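Local atomic coordinates of ABC-type transport system, sugar-family extracellular solute-binding protein (Peptoclostridium difficile 630, PDB entry 6HNI), a protein that binds tyrosine as the extracellular substrate-binding lipoprotein of an ABC transport system, probably delivering it for uptake, and has adhesive properties. Residues V293-L298 and I311-T316; A252-N257 and T289-N294; I230-K235 and L298-M303. The protein carries 1 engineered substitution. All coordinates share one frame; numbering follows the deposited sequence. Where two conformers were deposited one is given.

Contact 1: V293-L298 and I311-T316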
loop_
_atom_site.group_PDB
_atom_site.type_symbol
_atom_site.label_atom_id
_atom_site.label_comp_id
_atom_site.label_asym_id
_atom_site.label_seq_id
_atom_site.Cartn_x
_atom_site.Cartn_y
_atom_site.Cartn_z
ATOM N N VAL A 293 -11.116 -12.994 1.437
ATOM C CA VAL A 293 -12.485 -12.536 1.319
ATOM C C VAL A 293 -13.021 -12.263 2.730
ATOM O O VAL A 293 -12.757 -13.000 3.661
ATOM C CB VAL A 293 -13.345 -13.598 0.626
ATOM C CG1 VAL A 293 -14.837 -13.256 0.707
ATOM C CG2 VAL A 293 -12.904 -13.777 -0.809
ATOM N N ASN A 294 -13.795 -11.192 2.868
ATOM C CA ASN A 294 -14.417 -10.843 4.103
ATOM C C ASN A 294 -15.729 -11.575 4.091
ATOM O O ASN A 294 -16.667 -11.204 3.356
ATOM C CB ASN A 294 -14.544 -9.316 4.252
ATOM C CG ASN A 294 -15.178 -8.896 5.578
ATOM O OD1 ASN A 294 -16.169 -9.476 6.004
ATOM N ND2 ASN A 294 -14.594 -7.890 6.238
ATOM N N GLU A 295 -15.857 -12.609 4.927
ATOM C CA GLU A 295 -17.075 -13.435 4.938
ATOM C C GLU A 295 -18.311 -12.685 5.436
ATOM O O GLU A 295 -19.424 -13.075 5.131
ATOM C CB GLU A 295 -16.884 -14.739 5.744
ATOM C CG GLU A 295 -16.694 -14.602 7.249
ATOM C CD GLU A 295 -16.711 -15.963 7.966
ATOM O OE1 GLU A 295 -17.670 -16.254 8.707
ATOM O OE2 GLU A 295 -15.769 -16.761 7.791
ATOM N N ASP A 296 -18.116 -11.630 6.245
ATOM C CA ASP A 296 -19.246 -10.844 6.769
ATOM C C ASP A 296 -19.847 -10.021 5.635
ATOM O O ASP A 296 -21.065 -9.924 5.485
ATOM C CB ASP A 296 -18.802 -9.863 7.869
ATOM C CG ASP A 296 -18.326 -10.554 9.129
ATOM O OD1 ASP A 296 -19.012 -11.525 9.508
ATOM O OD2 ASP A 296 -17.296 -10.123 9.732
ATOM N N ILE A 297 -18.979 -9.430 4.833
ATOM C CA ILE A 297 -19.404 -8.650 3.649
ATOM C C ILE A 297 -20.023 -9.566 2.595
ATOM O O ILE A 297 -21.050 -9.223 2.028
ATOM C CB ILE A 297 -18.220 -7.830 3.053
ATOM C CG1 ILE A 297 -17.683 -6.819 4.061
ATOM C CG2 ILE A 297 -18.605 -7.091 1.789
ATOM C CD1 ILE A 297 -18.670 -5.796 4.581
ATOM N N LEU A 298 -19.440 -10.748 2.383
ATOM C CA LEU A 298 -19.973 -11.745 1.461
ATOM C C LEU A 298 -21.432 -12.076 1.812
ATOM O O LEU A 298 -22.297 -12.086 0.943
ATOM C CB LEU A 298 -19.173 -13.028 1.512
ATOM C CG LEU A 298 -19.494 -14.106 0.481
ATOM C CD1 LEU A 298 -19.027 -13.721 -0.903
ATOM C CD2 LEU A 298 -18.836 -15.393 0.907
ATOM N N ILE A 311 -9.251 -19.874 -1.336
ATOM C CA ILE A 311 -9.769 -18.685 -0.619
ATOM C C ILE A 311 -9.677 -18.823 0.901
ATOM O O ILE A 311 -10.080 -19.847 1.444
ATOM C CB ILE A 311 -11.235 -18.404 -1.006
ATOM C CG1 ILE A 311 -11.264 -18.006 -2.479
ATOM C CG2 ILE A 311 -11.742 -17.184 -0.231
ATOM C CD1 ILE A 311 -12.679 -18.023 -3.069
ATOM N N SER A 312 -9.151 -17.793 1.574
ATOM C CA SER A 312 -9.182 -17.664 3.039
ATOM C C SER A 312 -10.178 -16.568 3.418
ATOM O O SER A 312 -10.346 -15.605 2.646
ATOM C CB SER A 312 -7.794 -17.297 3.576
ATOM O OG SER A 312 -6.852 -18.343 3.376
ATOM N N TYR A 313 -10.817 -16.723 4.577
ATOM C CA TYR A 313 -11.825 -15.752 5.007
ATOM C C TYR A 313 -11.384 -15.016 6.258
ATOM O O TYR A 313 -10.706 -15.583 7.143
ATOM C CB TYR A 313 -13.163 -16.455 5.252
ATOM C CG TYR A 313 -13.731 -17.002 3.956
ATOM C CD1 TYR A 313 -14.394 -16.161 3.065
ATOM C CD2 TYR A 313 -13.538 -18.318 3.588
ATOM C CE1 TYR A 313 -14.892 -16.640 1.855
ATOM C CE2 TYR A 313 -14.023 -18.818 2.398
ATOM C CZ TYR A 313 -14.696 -17.971 1.526
ATOM O OH TYR A 313 -15.168 -18.437 0.337
ATOM N N VAL A 314 -11.762 -13.744 6.272
ATOM C CA VAL A 314 -11.559 -12.837 7.396
ATOM C C VAL A 314 -12.931 -12.291 7.828
ATOM O O VAL A 314 -13.895 -12.271 7.039
ATOM C CB VAL A 314 -10.563 -11.700 7.127
ATOM C CG1 VAL A 314 -9.122 -12.230 6.881
ATOM C CG2 VAL A 314 -11.006 -10.794 5.990
ATOM N N LYS A 315 -12.973 -11.779 9.055
ATOM C CA LYS A 315 -14.172 -11.119 9.597
ATOM C C LYS A 315 -13.778 -9.719 9.915
ATOM O O LYS A 315 -12.607 -9.452 10.132
ATOM C CB LYS A 315 -14.668 -11.852 10.824
ATOM C CG LYS A 315 -15.154 -13.245 10.463
ATOM C CD LYS A 315 -15.607 -13.988 11.693
ATOM C CE LYS A 315 -16.538 -15.125 11.323
ATOM N NZ LYS A 315 -17.069 -15.818 12.527
ATOM N N THR A 316 -14.737 -8.810 9.916
ATOM C CA THR A 316 -14.424 -7.378 10.008
ATOM C C THR A 316 -13.659 -6.974 11.274
ATOM O O THR A 316 -14.071 -7.318 12.387
ATOM C CB THR A 316 -15.687 -6.533 9.824
ATOM O OG1 THR A 316 -16.187 -6.786 8.514
ATOM C CG2 THR A 316 -15.378 -5.012 9.955
#
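Val293 and Tyr313 lie side by side at the middle of this contact, pointing the same way from two parallel strands of a beta-alpha-beta unit: strand 290-294, the short helix 295-300, then strand 311-314. Val293 CG1, anti to its backbone N (chi1 170°), comes up at the edge of the phenol ring, 3.6 Å from Tyr313 CE1. The other methyl, CG2, meets Ile311 CG2 at 3.6 Å, and that same Ile311 methyl lies over one face of the ring, displaced toward the rim. Leu298 CD2 adds a looser touch from the helix, while Phe151 and Pro306 pack around this apolar group and Lys305 makes a cation-pi contact with the ring.

Around it runs the backbone pairing. Val293 N donates to Ser312 O, and Val293 O accepts from Val314 N at 2.9 Å. Val314 O then takes Glu295 N at 2.9 Å, so the pairing carries on into the first residue of the helix.

Asn294 sits at the helix N-cap. Its OD1 accepts from Ile297 N, which stands above the carbonyl plane, and weakly from Asp296 N; its ND2 donates to Val246 O and, within the amide plane, to Thr316 OG1 at 3.0 Å. With both ends of the amide engaged, its rotation is fixed, and the start of the helix is tied to the chain beyond the strand.

At the polar edge Lys315 runs out extended alongside Glu295; a long salt bridge between Lys315 NZ and Glu295 OE1 is uncertain, because Glu295 is modelled in two positions. Asp296 grips the backbone more firmly: its OD2 accepts Thr316 N at 2.9 Å, nearly straight in line with the carboxylate C-O bond.

Contact 2: A252-N257 and T289-N294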
loop_
_atom_site.group_PDB
_atom_site.type_symbol
_atom_site.label_atom_id
_atom_site.label_comp_id
_atom_site.label_asym_id
_atom_site.label_seq_id
_atom_site.Cartn_x
_atom_site.Cartn_y
_atom_site.Cartn_z
ATOM N N ALA A 252 -13.192 -8.459 -1.213
ATOM C CA ALA A 252 -12.152 -9.429 -1.590
ATOM C C ALA A 252 -10.940 -8.788 -2.194
ATOM O O ALA A 252 -10.991 -7.652 -2.685
ATOM C CB ALA A 252 -12.697 -10.447 -2.557
ATOM N N CYS A 253 -9.824 -9.534 -2.157
ATOM C CA CYS A 253 -8.581 -9.147 -2.806
ATOM C C CYS A 253 -7.796 -10.382 -3.228
ATOM O O CYS A 253 -8.075 -11.490 -2.756
ATOM C CB CYS A 253 -7.740 -8.310 -1.852
ATOM S SG CYS A 253 -6.987 -9.293 -0.530
ATOM N N GLN A 254 -6.819 -10.166 -4.109
ATOM C CA GLN A 254 -5.836 -11.176 -4.440
ATOM C C GLN A 254 -4.513 -10.395 -4.435
ATOM O O GLN A 254 -4.082 -9.827 -5.451
ATOM C CB GLN A 254 -6.101 -11.824 -5.804
ATOM C CG GLN A 254 -5.107 -12.918 -6.135
ATOM C CD GLN A 254 -5.463 -13.678 -7.385
ATOM O OE1 GLN A 254 -6.205 -13.167 -8.296
ATOM N NE2 GLN A 254 -4.999 -14.862 -7.451
ATOM N N GLY A 255 -3.919 -10.321 -3.242
ATOM C CA GLY A 255 -2.819 -9.413 -2.991
ATOM C C GLY A 255 -1.642 -9.995 -2.235
ATOM O O GLY A 255 -1.692 -11.140 -1.831
ATOM N N ILE A 256 -0.642 -9.147 -2.103
ATOM C CA ILE A 256 0.647 -9.567 -1.491
ATOM C C ILE A 256 0.590 -9.477 0.007
ATOM O O ILE A 256 -0.313 -8.900 0.640
ATOM C CB ILE A 256 1.797 -8.720 -2.027
ATOM C CG1 ILE A 256 1.697 -7.272 -1.508
ATOM C CG2 ILE A 256 1.919 -8.850 -3.538
ATOM C CD1 ILE A 256 2.941 -6.450 -1.642
ATOM N N ASN A 257 1.612 -10.074 0.627
ATOM C CA ASN A 257 1.740 -10.094 2.107
ATOM C C ASN A 257 2.680 -8.999 2.529
ATOM O O ASN A 257 3.929 -9.066 2.311
ATOM C CB ASN A 257 2.261 -11.486 2.536
ATOM C CG ASN A 257 2.368 -11.663 4.035
ATOM O OD1 ASN A 257 2.770 -10.761 4.749
ATOM N ND2 ASN A 257 2.056 -12.891 4.512
ATOM N N THR A 289 0.695 -13.810 -4.404
ATOM C CA THR A 289 -0.571 -13.267 -3.930
ATOM C C THR A 289 -1.455 -14.372 -3.338
ATOM O O THR A 289 -1.281 -15.564 -3.620
ATOM C CB THR A 289 -1.322 -12.521 -5.066
ATOM O OG1 THR A 289 -1.616 -13.422 -6.137
ATOM C CG2 THR A 289 -0.528 -11.351 -5.587
ATOM N N ASP A 290 -2.426 -13.946 -2.541
ATOM C CA ASP A 290 -3.382 -14.834 -1.886
ATOM C C ASP A 290 -4.736 -14.197 -1.917
ATOM O O ASP A 290 -4.854 -12.960 -1.767
ATOM C CB ASP A 290 -2.998 -15.123 -0.443
ATOM C CG ASP A 290 -1.761 -16.063 -0.356
ATOM O OD1 ASP A 290 -1.947 -17.281 -0.502
ATOM O OD2 ASP A 290 -0.619 -15.590 -0.167
ATOM N N ILE A 291 -5.751 -15.036 -2.153
ATOM C CA ILE A 291 -7.123 -14.526 -2.204
ATOM C C ILE A 291 -7.711 -14.548 -0.792
ATOM O O ILE A 291 -7.724 -15.595 -0.112
ATOM C CB ILE A 291 -8.031 -15.335 -3.159
ATOM C CG1 ILE A 291 -7.480 -15.368 -4.571
ATOM C CG2 ILE A 291 -9.489 -14.768 -3.181
ATOM C CD1 ILE A 291 -8.152 -16.366 -5.478
ATOM N N ILE A 292 -8.163 -13.370 -0.337
ATOM C CA ILE A 292 -8.748 -13.196 0.982
ATOM C C ILE A 292 -10.095 -12.457 0.769
ATOM O O ILE A 292 -10.196 -11.470 0.018
ATOM C CB ILE A 292 -7.799 -12.421 1.943
ATOM C CG1 ILE A 292 -6.525 -13.266 2.211
ATOM C CG2 ILE A 292 -8.515 -12.075 3.241
ATOM C CD1 ILE A 292 -5.464 -12.566 3.048
ATOM N N VAL A 293 -11.116 -12.994 1.437
ATOM C CA VAL A 293 -12.485 -12.536 1.319
ATOM C C VAL A 293 -13.021 -12.263 2.730
ATOM O O VAL A 293 -12.757 -13.000 3.661
ATOM C CB VAL A 293 -13.345 -13.598 0.626
ATOM C CG1 VAL A 293 -14.837 -13.256 0.707
ATOM C CG2 VAL A 293 -12.904 -13.777 -0.809
ATOM N N ASN A 294 -13.795 -11.192 2.868
ATOM C CA ASN A 294 -14.417 -10.843 4.103
ATOM C C ASN A 294 -15.729 -11.575 4.091
ATOM O O ASN A 294 -16.667 -11.204 3.356
ATOM C CB ASN A 294 -14.544 -9.316 4.252
ATOM C CG ASN A 294 -15.178 -8.896 5.578
ATOM O OD1 ASN A 294 -16.169 -9.476 6.004
ATOM N ND2 ASN A 294 -14.594 -7.890 6.238
HETATM O O HOH W 1 1.245 -14.929 2.595
#
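Four backbone hydrogen bonds join Cys253 to Ile292 and Gly255 to Asp290, the two hydrogen-bonded pairs of an antiparallel strand pairing at one side of the small mixed sheet. The axes of strands 252-255 and 290-294 approach to 4.7 Å with their directions 162° apart. Cys253 N reaches Ile292 O at 2.9 Å, and Ile292 N returns a bond to Cys253 O. In the Gly255 pair, Gly255 N is 3.2 Å from Asp290 O and Asp290 N 3.0 Å from Gly255 O.

CA-H...O contacts reinforce these bonds. Ile291 CA approaches Cys253 O at 3.2 Å, and Ala252 CA lies close to Ile292 O, which therefore receives both an N-H and a C-H.

Apolar packing occupies both faces. On one, Ala252 CB touches Val293 CG2 at 3.8 Å, and the aliphatic stem of Gln254 crosses Ile291 with its CG 3.8 Å from Ile291 CG1; Gln254 CG also meets the hydroxyl of Thr289. On the other face Cys253 SG, between its backbone N and carbonyl carbon (chi1 74°), lies against Ile292 CB, with Ser243 and Val246 of helix 243-247 packed on the sulfur-bearing side chain.

Water adds a thin polar link: it accepts from Asn257 ND2 at 2.9 Å and donates only weakly to Asp290 OD2. The strands are thus held mainly through their backbones, with apolar groups of Ala252, Cys253, Ile291, Ile292 and Val293 packing on the two faces and no salt bridge between the strands.

Contact 3: I230-K235 and L298-M303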
loop_
_atom_site.group_PDB
_atom_site.type_symbol
_atom_site.label_atom_id
_atom_site.label_comp_id
_atom_site.label_asym_id
_atom_site.label_seq_id
_atom_site.Cartn_x
_atom_site.Cartn_y
_atom_site.Cartn_z
ATOM N N ILE A 230 -21.233 2.308 3.009
ATOM C CA ILE A 230 -22.085 2.855 1.946
ATOM C C ILE A 230 -22.169 1.899 0.737
ATOM O O ILE A 230 -23.236 1.698 0.132
ATOM C CB ILE A 230 -21.615 4.262 1.514
ATOM C CG1 ILE A 230 -21.803 5.245 2.686
ATOM C CG2 ILE A 230 -22.388 4.773 0.298
ATOM C CD1 ILE A 230 -21.073 6.545 2.576
ATOM N N ALA A 231 -21.048 1.305 0.355
ATOM C CA ALA A 231 -21.074 0.392 -0.785
ATOM C C ALA A 231 -21.964 -0.818 -0.526
ATOM O O ALA A 231 -22.755 -1.219 -1.398
ATOM C CB ALA A 231 -19.663 -0.065 -1.129
ATOM N N THR A 232 -21.826 -1.405 0.654
ATOM C CA THR A 232 -22.487 -2.639 1.002
ATOM C C THR A 232 -23.997 -2.405 1.135
ATOM O O THR A 232 -24.794 -3.253 0.737
ATOM C CB THR A 232 -21.880 -3.268 2.276
ATOM O OG1 THR A 232 -20.478 -3.416 2.071
ATOM C CG2 THR A 232 -22.454 -4.637 2.550
ATOM N N GLU A 233 -24.384 -1.263 1.689
ATOM C CA GLU A 233 -25.814 -0.867 1.766
ATOM C C GLU A 233 -26.490 -0.778 0.390
ATOM O O GLU A 233 -27.652 -1.115 0.246
ATOM C CB GLU A 233 -25.975 0.465 2.525
ATOM C CG GLU A 233 -25.958 0.262 4.027
ATOM C CD GLU A 233 -26.360 1.460 4.869
ATOM O OE1 GLU A 233 -26.723 2.519 4.316
ATOM O OE2 GLU A 233 -26.307 1.323 6.118
ATOM N N ASN A 234 -25.669 -0.382 -0.594
ATOM C CA ASN A 234 -26.015 -0.258 -2.008
ATOM C C ASN A 234 -25.730 -1.499 -2.862
ATOM O O ASN A 234 -25.884 -1.479 -4.079
ATOM C CB ASN A 234 -25.427 1.049 -2.553
ATOM C CG ASN A 234 -26.159 2.267 -1.981
ATOM O OD1 ASN A 234 -27.300 2.504 -2.347
ATOM N ND2 ASN A 234 -25.559 2.976 -1.031
ATOM N N LYS A 235 -25.300 -2.598 -2.198
ATOM C CA LYS A 235 -25.066 -3.902 -2.843
ATOM C C LYS A 235 -23.982 -3.842 -3.931
ATOM O O LYS A 235 -24.030 -4.577 -4.900
ATOM C CB LYS A 235 -26.382 -4.517 -3.393
ATOM C CG LYS A 235 -27.495 -4.605 -2.379
ATOM C CD LYS A 235 -27.215 -5.514 -1.207
ATOM C CE LYS A 235 -28.327 -5.326 -0.181
ATOM N NZ LYS A 235 -28.673 -6.609 0.469
ATOM N N LEU A 298 -19.440 -10.748 2.383
ATOM C CA LEU A 298 -19.973 -11.745 1.461
ATOM C C LEU A 298 -21.432 -12.076 1.812
ATOM O O LEU A 298 -22.297 -12.086 0.943
ATOM C CB LEU A 298 -19.173 -13.028 1.512
ATOM C CG LEU A 298 -19.494 -14.106 0.481
ATOM C CD1 LEU A 298 -19.027 -13.721 -0.903
ATOM C CD2 LEU A 298 -18.836 -15.393 0.907
ATOM N N LYS A 299 -21.676 -12.336 3.098
ATOM C CA LYS A 299 -23.000 -12.668 3.578
ATOM C C LYS A 299 -23.940 -11.463 3.459
ATOM O O LYS A 299 -25.096 -11.620 3.044
ATOM C CB LYS A 299 -22.949 -13.170 5.027
ATOM C CG LYS A 299 -24.323 -13.537 5.580
ATOM C CD LYS A 299 -24.221 -14.044 7.002
ATOM C CE LYS A 299 -25.585 -14.020 7.665
ATOM N NZ LYS A 299 -25.485 -14.487 9.070
ATOM N N ALA A 300 -23.475 -10.271 3.805
ATOM C CA ALA A 300 -24.301 -9.057 3.667
ATOM C C ALA A 300 -24.744 -8.809 2.222
ATOM O O ALA A 300 -25.836 -8.267 1.991
ATOM C CB ALA A 300 -23.574 -7.838 4.206
ATOM N N LEU A 301 -23.923 -9.204 1.244
ATOM C CA LEU A 301 -24.276 -9.075 -0.189
ATOM C C LEU A 301 -25.164 -10.222 -0.711
ATOM O O LEU A 301 -25.524 -10.240 -1.887
ATOM C CB LEU A 301 -22.999 -8.962 -1.038
ATOM C CG LEU A 301 -22.155 -7.695 -0.784
ATOM C CD1 LEU A 301 -20.886 -7.785 -1.561
ATOM C CD2 LEU A 301 -22.849 -6.414 -1.251
ATOM N N GLY A 302 -25.458 -11.184 0.157
ATOM C CA GLY A 302 -26.259 -12.347 -0.157
ATOM C C GLY A 302 -25.531 -13.354 -1.016
ATOM O O GLY A 302 -26.175 -14.108 -1.735
ATOM N N MET A 303 -24.202 -13.375 -0.956
ATOM C CA MET A 303 -23.423 -14.294 -1.771
ATOM C C MET A 303 -23.054 -15.579 -1.035
ATOM O O MET A 303 -22.927 -15.606 0.201
ATOM C CB MET A 303 -22.166 -13.583 -2.254
ATOM C CG MET A 303 -22.454 -12.404 -3.184
ATOM S SD MET A 303 -20.873 -11.597 -3.566
ATOM C CE MET A 303 -21.446 -10.288 -4.633
#
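Thr232 and Lys235 meet Ala300 and Leu301 in a small surface contact, where the C-terminal ends of helices 224-233 and 295-300 come side by side. It buries 204 Å² in all and rests on van der Waals packing, with no hydrogen bond crossing between the segments.

Methyl groups do most of the touching. The first torsion of Thr232 (-55°) puts OG1 opposite its own carbonyl carbon and swings CG2 out to Ala300 CB, 3.8 Å away. That rotation turns the hydroxyl back to its own helix, where Thr232 OG1 bonds to Ser228 O, and leaves the methyl for the neighbour. Leu301 reaches across with one branch: its CD2 lies 3.7 Å from Lys235 CA, against the backbone of the turn, and more loosely beside Thr232 O and CG2. Leu251 packs on the Leu301 side chain from its own part of the fold.

Both helices finish in a Schellman motif, each with a residue of positive phi and two bonds back into the last turn. Lys235 holds that position in one (phi 61°) and Gly302 in the other. In the second, Gly302 N donates to Lys299 O at 2.9 Å and Met303 N to Leu298 O at 3.0 Å, which closes the helix just after Leu301. The first helix end has an added clasp from Asn234, whose ND2 donates to Ile230 O at 2.9 Å; Asn234 N bonds to the same oxygen from the opposite face of the carbonyl plane.

The Lys235 chain, bent at chi2 and chi4, folds toward the neighbouring helix end. Its NZ stops 3.6 Å from Ala300 O, near the oxygen but without a hydrogen bond to it.

Overall arrangement
Contacts 1 and 2 are the two halves of one three-stranded mixed sheet: strand 290-294 is central, antiparallel to 252-255 and parallel to 311-314. Their centres are 10 Å apart, and they share Val293 and Asn294. Contact 3 lies farther out, 12 Å from contact 1 and 18 Å from contact 2, where helix 295-300, which follows directly on the central strand, meets helix 224-233. Along the chain the order is 230-235, 252-257, 289-303, 311-316, so contact 2 is nested within the loop that contact 3 closes, while contacts 1 and 3 alternate. Together they fasten the C-terminal part of the chain onto earlier elements, to one side of the tyrosine pocket.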